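PDB 6ULY: amino acid adenylation domain-containing protein from Bacillus stratosphericus LAMA 585, which probably selects an alpha-keto acid and activates it with ATP as the acyl adenylate during nonribosomal depsipeptide synthesis. Local coordinates for residues A[405-410]-A[443-448]; A[411-416]-A[435-440]. All blocks are in the same frame, centred on the assembly; numbering follows the deposited sequence.

Contact 1. Residues A[405-410]-A[443-448]. With SO4 (sulfate ion), chain K.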
loop_
_atom_site.group_PDB
_atom_site.type_symbol
_atom_site.label_atom_id
_atom_site.label_comp_id
_atom_site.label_asym_id
_atom_site.label_seq_id
_atom_site.Cartn_x
_atom_site.Cartn_y
_atom_site.Cartn_z
ATOM N N ASP A 405 -29.262 1.232 8.465
ATOM C CA ASP A 405 -29.253 2.665 8.160
ATOM C C ASP A 405 -28.131 3.396 8.899
ATOM O O ASP A 405 -28.274 4.563 9.277
ATOM C CB ASP A 405 -30.610 3.305 8.478
ATOM C CG ASP A 405 -31.734 2.755 7.616
ATOM O OD1 ASP A 405 -31.519 2.573 6.399
ATOM O OD2 ASP A 405 -32.833 2.503 8.158
ATOM N N HIS A 406 -27.005 2.714 9.106
ATOM C CA HIS A 406 -25.810 3.301 9.704
ATOM C C HIS A 406 -24.620 2.940 8.829
ATOM O O HIS A 406 -24.336 1.754 8.628
ATOM C CB HIS A 406 -25.586 2.794 11.133
ATOM C CG HIS A 406 -26.408 3.497 12.169
ATOM N ND1 HIS A 406 -25.878 4.442 13.023
ATOM C CD2 HIS A 406 -27.716 3.383 12.500
ATOM C CE1 HIS A 406 -26.826 4.885 13.829
ATOM N NE2 HIS A 406 -27.951 4.258 13.532
ATOM N N ILE A 407 -23.925 3.953 8.315
ATOM C CA ILE A 407 -22.764 3.704 7.472
ATOM C C ILE A 407 -21.632 3.141 8.317
ATOM O O ILE A 407 -21.229 3.737 9.322
ATOM C CB ILE A 407 -22.329 4.990 6.754
ATOM C CG1 ILE A 407 -23.390 5.398 5.724
ATOM C CG2 ILE A 407 -20.969 4.781 6.088
ATOM C CD1 ILE A 407 -23.108 6.711 5.023
ATOM N N GLY A 408 -21.111 1.988 7.908
ATOM C CA GLY A 408 -19.991 1.372 8.591
ATOM C C GLY A 408 -19.170 0.503 7.662
ATOM O O GLY A 408 -19.292 0.604 6.437
ATOM N N ARG A 409 -18.334 -0.360 8.231
ATOM C CA ARG A 409 -17.444 -1.214 7.455
ATOM C C ARG A 409 -18.170 -2.489 7.049
ATOM O O ARG A 409 -18.683 -3.220 7.905
ATOM C CB ARG A 409 -16.191 -1.541 8.264
ATOM C CG ARG A 409 -15.279 -0.352 8.459
ATOM C CD ARG A 409 -14.663 -0.323 9.854
ATOM N NE ARG A 409 -13.671 0.741 9.970
ATOM C CZ ARG A 409 -13.964 2.022 10.180
ATOM N NH1 ARG A 409 -15.228 2.407 10.303
ATOM N NH2 ARG A 409 -12.990 2.918 10.267
ATOM N N VAL A 410 -18.196 -2.760 5.745
ATOM C CA VAL A 410 -18.885 -3.930 5.214
ATOM C C VAL A 410 -18.017 -5.160 5.430
ATOM O O VAL A 410 -16.826 -5.161 5.104
ATOM C CB VAL A 410 -19.206 -3.746 3.720
ATOM C CG1 VAL A 410 -19.978 -4.955 3.192
ATOM C CG2 VAL A 410 -19.980 -2.459 3.485
ATOM N N LEU A 443 -17.243 0.772 2.538
ATOM C CA LEU A 443 -18.175 1.393 3.464
ATOM C C LEU A 443 -19.581 1.328 2.887
ATOM O O LEU A 443 -19.773 1.474 1.674
ATOM C CB LEU A 443 -17.794 2.848 3.738
ATOM C CG LEU A 443 -16.397 3.080 4.314
ATOM C CD1 LEU A 443 -16.138 4.569 4.466
ATOM C CD2 LEU A 443 -16.235 2.372 5.649
ATOM N N GLY A 444 -20.555 1.104 3.758
ATOM C CA GLY A 444 -21.935 1.064 3.326
ATOM C C GLY A 444 -22.850 0.823 4.504
ATOM O O GLY A 444 -22.434 0.890 5.662
ATOM N N PHE A 445 -24.109 0.536 4.189
ATOM C CA PHE A 445 -25.106 0.266 5.209
ATOM C C PHE A 445 -26.040 -0.827 4.714
ATOM O O PHE A 445 -26.051 -1.183 3.534
ATOM C CB PHE A 445 -25.895 1.533 5.573
ATOM C CG PHE A 445 -26.629 2.141 4.421
ATOM C CD1 PHE A 445 -27.950 1.803 4.168
ATOM C CD2 PHE A 445 -26.002 3.051 3.587
ATOM C CE1 PHE A 445 -28.629 2.358 3.104
ATOM C CE2 PHE A 445 -26.677 3.611 2.518
ATOM C CZ PHE A 445 -27.994 3.266 2.278
ATOM N N LEU A 446 -26.814 -1.371 5.643
ATOM C CA LEU A 446 -27.863 -2.329 5.337
ATOM C C LEU A 446 -29.212 -1.675 5.604
ATOM O O LEU A 446 -29.363 -0.905 6.556
ATOM C CB LEU A 446 -27.706 -3.606 6.167
ATOM C CG LEU A 446 -26.678 -4.609 5.633
ATOM C CD1 LEU A 446 -26.339 -5.662 6.676
ATOM C CD2 LEU A 446 -27.187 -5.278 4.368
ATOM N N HIS A 447 -30.177 -1.964 4.738
ATOM C CA HIS A 447 -31.513 -1.385 4.840
ATOM C C HIS A 447 -32.484 -2.437 4.330
ATOM O O HIS A 447 -32.450 -2.783 3.146
ATOM C CB HIS A 447 -31.614 -0.093 4.033
ATOM C CG HIS A 447 -32.998 0.473 3.968
ATOM N ND1 HIS A 447 -33.463 1.409 4.865
ATOM C CD2 HIS A 447 -34.019 0.234 3.111
ATOM C CE1 HIS A 447 -34.711 1.722 4.565
ATOM N NE2 HIS A 447 -35.072 1.022 3.506
ATOM N N GLU A 448 -33.331 -2.957 5.218
ATOM C CA GLU A 448 -34.238 -4.052 4.878
ATOM C C GLU A 448 -33.468 -5.262 4.359
ATOM O O GLU A 448 -33.938 -5.984 3.475
ATOM C CB GLU A 448 -35.288 -3.609 3.855
ATOM C CG GLU A 448 -36.139 -2.426 4.303
ATOM C CD GLU A 448 -36.985 -2.734 5.524
ATOM O OE1 GLU A 448 -37.459 -3.883 5.653
ATOM O OE2 GLU A 448 -37.173 -1.822 6.358
HETATM S S SO4 K . -10.266 -1.460 9.975
HETATM O O1 SO4 K . -9.702 -2.744 10.360
HETATM O O2 SO4 K . -9.723 -0.414 10.802
HETATM O O3 SO4 K . -11.701 -1.470 10.117
HETATM O O4 SO4 K . -9.935 -1.206 8.605
HETATM O O HOH W 1 -26.347 -0.174 8.471
#
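H447 and D405 meet through a histidine-carboxylate hydrogen bond in which ND1 of H447 donates to OD1 of D405 over 2.7 Å. The acceptor lies 12° out of the imidazole plane and receives the proton on its syn lone pair, while carboxylate and ring are turned 46° against each other. CG of H447 stands anti to the backbone N (chi1 173°), which carries the ring alongside the turn at D405 and brings ND1 to the carboxylate. A second bond close by, from D405 N to L446 O at 2.9 Å, holds the same turn to the strand through its backbone. Between these bonds and the ladder, water 1 bridges the segments, accepting from both H406 N and L446 N.

The ladder itself is short. G408 and G444 form an antiparallel hydrogen-bonded pair, with G408 N to G444 O at 2.8 Å and G444 N to G408 O at 3.0 Å, and R409 and L443 follow as the non-hydrogen-bonded pair. Short segments 408-410 and 443-447 run almost at right angles, consistent with a strongly twisted or bent sheet. The side chains of R409 and L443 run side by side on one face, CG of R409 4.0 Å from CD2 of L443. Beyond them NE of R409 reaches O3 of a sulfate, probably from the crystallisation liquor, that K112 of the second subunit and H399 also bind. Farther along, V410 CG2 packs 3.6 Å from G444 N. Next to the turn, CG1 of I407 touches the F445 ring obliquely.

The two strands are inner members of a five-stranded antiparallel sheet: I407, L443 and F445 pack on strand 450-456, F445 also meets the ring of F358 steeply, and V410 and L446 lie against strand 391-395.

Contact 2. Residues A[411-416]-A[435-440]; sequences QIKGPT and DGWFHT. With SO4 (sulfate ion), chain K.
I412 and F438 are joined by two backbone hydrogen bonds, I412 N to F438 O at 2.9 Å and F438 N to I412 O at 2.7 Å, which make them an antiparallel hydrogen-bonded pair. One step along, Q411 faces H439 as a non-hydrogen-bonded pair, and their side chains bond instead: NE2 of Q411 donates to ND1 of H439 at 3.3 Å, nearly straight at 168°. The donor lies in the imidazole plane, although amide and ring stand 80° apart. Both polar ends have a further partner, OE1 of Q411 receiving NE of R393 and NE2 of H439 bonding to E457, so the amide is gripped at both ends and the ring at both nitrogens. NE2 of H439 also makes a weak bond to the sulfate.

This ladder belongs to the five-stranded antiparallel sheet of the adenylation domain, and T440, farther along strand 438-447, has its side chain about 5 Å from the bound keto acyl adenylate. OG1 of T440 is hydrogen-bonded to V410 O and D442 N, while its CG2 meets CG1 of I412 at 3.6 Å.

At the other end, K413 lies over one face of W437. Its chain bends at chi3 (-46°), laying CE above the six-membered ring, 3.7 Å from the centroid, in a CH-pi contact. From there NZ extends toward OD2 of the poorly ordered D435, a long salt bridge. R393 forms a cation-pi contact with the same indole, and W437 also packs on T391 of strand 391-395. F438, its ring leading away from strand 408-413, rests on M333, E335 and F432.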
loop_
_atom_site.group_PDB
_atom_site.type_symbol
_atom_site.label_atom_id
_atom_site.label_comp_id
_atom_site.label_asym_id
_atom_site.label_seq_id
_atom_site.Cartn_x
_atom_site.Cartn_y
_atom_site.Cartn_z
ATOM N N GLN A 411 -18.618 -6.218 5.963
ATOM C CA GLN A 411 -17.931 -7.485 6.143
ATOM C C GLN A 411 -18.791 -8.597 5.570
ATOM O O GLN A 411 -20.021 -8.510 5.562
ATOM C CB GLN A 411 -17.628 -7.760 7.625
ATOM C CG GLN A 411 -16.614 -6.803 8.236
ATOM C CD GLN A 411 -16.201 -7.209 9.643
ATOM O OE1 GLN A 411 -16.908 -7.959 10.319
ATOM N NE2 GLN A 411 -15.047 -6.724 10.085
ATOM N N ILE A 412 -18.130 -9.651 5.099
ATOM C CA ILE A 412 -18.794 -10.733 4.386
ATOM C C ILE A 412 -18.420 -12.060 5.023
ATOM O O ILE A 412 -17.236 -12.339 5.241
ATOM C CB ILE A 412 -18.412 -10.749 2.892
ATOM C CG1 ILE A 412 -18.673 -9.388 2.247
ATOM C CG2 ILE A 412 -19.169 -11.842 2.175
ATOM C CD1 ILE A 412 -20.124 -8.984 2.234
ATOM N N LYS A 413 -19.423 -12.888 5.286
ATOM C CA LYS A 413 -19.220 -14.267 5.696
ATOM C C LYS A 413 -19.939 -15.180 4.715
ATOM O O LYS A 413 -21.082 -14.911 4.330
ATOM C CB LYS A 413 -19.745 -14.519 7.113
ATOM C CG LYS A 413 -19.380 -15.895 7.675
ATOM C CD LYS A 413 -20.333 -16.354 8.790
ATOM C CE LYS A 413 -20.601 -15.272 9.806
ATOM N NZ LYS A 413 -21.316 -15.802 11.006
ATOM N N GLY A 414 -19.276 -16.259 4.312
ATOM C CA GLY A 414 -19.905 -17.227 3.453
ATOM C C GLY A 414 -18.942 -18.238 2.877
ATOM O O GLY A 414 -17.746 -18.256 3.190
ATOM N N PRO A 415 -19.458 -19.108 2.011
ATOM C CA PRO A 415 -18.639 -20.168 1.418
ATOM C C PRO A 415 -17.898 -19.774 0.151
ATOM O O PRO A 415 -17.231 -20.634 -0.434
ATOM C CB PRO A 415 -19.686 -21.241 1.110
ATOM C CG PRO A 415 -20.908 -20.445 0.746
ATOM C CD PRO A 415 -20.871 -19.205 1.599
ATOM N N THR A 416 -18.002 -18.521 -0.289
ATOM C CA THR A 416 -17.387 -18.078 -1.533
ATOM C C THR A 416 -16.030 -17.424 -1.317
ATOM O O THR A 416 -15.414 -16.971 -2.287
ATOM C CB THR A 416 -18.308 -17.092 -2.259
ATOM O OG1 THR A 416 -18.304 -15.836 -1.573
ATOM C CG2 THR A 416 -19.732 -17.616 -2.319
ATOM N N ASP A 435 -14.209 -15.238 13.465
ATOM C CA ASP A 435 -15.537 -15.821 13.302
ATOM C C ASP A 435 -15.969 -15.838 11.841
ATOM O O ASP A 435 -17.169 -15.818 11.545
ATOM C CB ASP A 435 -16.562 -15.067 14.154
ATOM C CG ASP A 435 -17.816 -15.885 14.417
ATOM O OD1 ASP A 435 -17.698 -16.977 15.014
ATOM O OD2 ASP A 435 -18.917 -15.439 14.027
ATOM N N GLY A 436 -15.003 -15.873 10.925
ATOM C CA GLY A 436 -15.297 -16.074 9.520
ATOM C C GLY A 436 -15.662 -14.832 8.743
ATOM O O GLY A 436 -16.226 -14.948 7.650
ATOM N N TRP A 437 -15.352 -13.645 9.257
ATOM C CA TRP A 437 -15.764 -12.395 8.631
ATOM C C TRP A 437 -14.636 -11.848 7.767
ATOM O O TRP A 437 -13.554 -11.538 8.275
ATOM C CB TRP A 437 -16.176 -11.368 9.684
ATOM C CG TRP A 437 -17.478 -11.697 10.327
ATOM C CD1 TRP A 437 -17.672 -12.165 11.592
ATOM C CD2 TRP A 437 -18.777 -11.594 9.731
ATOM N NE1 TRP A 437 -19.012 -12.358 11.823
ATOM C CE2 TRP A 437 -19.711 -12.015 10.698
ATOM C CE3 TRP A 437 -19.240 -11.184 8.475
ATOM C CZ2 TRP A 437 -21.082 -12.036 10.451
ATOM C CZ3 TRP A 437 -20.602 -11.208 8.231
ATOM C CH2 TRP A 437 -21.507 -11.631 9.214
ATOM N N PHE A 438 -14.900 -11.722 6.464
ATOM C CA PHE A 438 -13.945 -11.141 5.531
ATOM C C PHE A 438 -14.144 -9.632 5.471
ATOM O O PHE A 438 -15.259 -9.154 5.240
ATOM C CB PHE A 438 -14.091 -11.738 4.130
ATOM C CG PHE A 438 -13.240 -11.050 3.109
ATOM C CD1 PHE A 438 -11.921 -11.422 2.927
ATOM C CD2 PHE A 438 -13.746 -10.002 2.359
ATOM C CE1 PHE A 438 -11.128 -10.777 1.997
ATOM C CE2 PHE A 438 -12.956 -9.353 1.427
ATOM C CZ PHE A 438 -11.646 -9.741 1.249
ATOM N N HIS A 439 -13.057 -8.891 5.662
ATOM C CA HIS A 439 -13.088 -7.435 5.704
ATOM C C HIS A 439 -12.900 -6.891 4.295
ATOM O O HIS A 439 -11.838 -7.075 3.691
ATOM C CB HIS A 439 -11.992 -6.912 6.634
ATOM C CG HIS A 439 -12.185 -5.492 7.063
ATOM N ND1 HIS A 439 -13.071 -5.129 8.055
ATOM C CD2 HIS A 439 -11.599 -4.345 6.644
ATOM C CE1 HIS A 439 -13.025 -3.820 8.226
ATOM N NE2 HIS A 439 -12.140 -3.321 7.382
ATOM N N THR A 440 -13.928 -6.217 3.775
ATOM C CA THR A 440 -13.915 -5.800 2.378
ATOM C C THR A 440 -13.103 -4.534 2.157
ATOM O O THR A 440 -12.550 -4.341 1.069
ATOM C CB THR A 440 -15.339 -5.558 1.878
ATOM O OG1 THR A 440 -15.926 -4.476 2.615
ATOM C CG2 THR A 440 -16.189 -6.811 2.032
HETATM S S SO4 K . -10.266 -1.460 9.975
HETATM O O1 SO4 K . -9.702 -2.744 10.360
HETATM O O2 SO4 K . -9.723 -0.414 10.802
HETATM O O3 SO4 K . -11.701 -1.470 10.117
HETATM O O4 SO4 K . -9.935 -1.206 8.605
#

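Overall arrangement
From the N terminus the chain first passes 405-410 and 411-416, which together carry strand 408-413, followed by a turn past helix 193-207. It then runs through strand 420-421 and helix 425-431 before returning as 435-440, where contact 2 closes the inner loop. Continuing along strand 438-447, it reaches 443-448, and contact 1 closes the outer loop, with contact 2 lying within it. The two therefore form one antiparallel strand pairing, closed by a long connection, its strands bending between them. The pairing sits between strands 391-395 and 450-456 of the five-stranded sheet. H439 packs on R409 where the contacts meet, and one sulfate is shared by both.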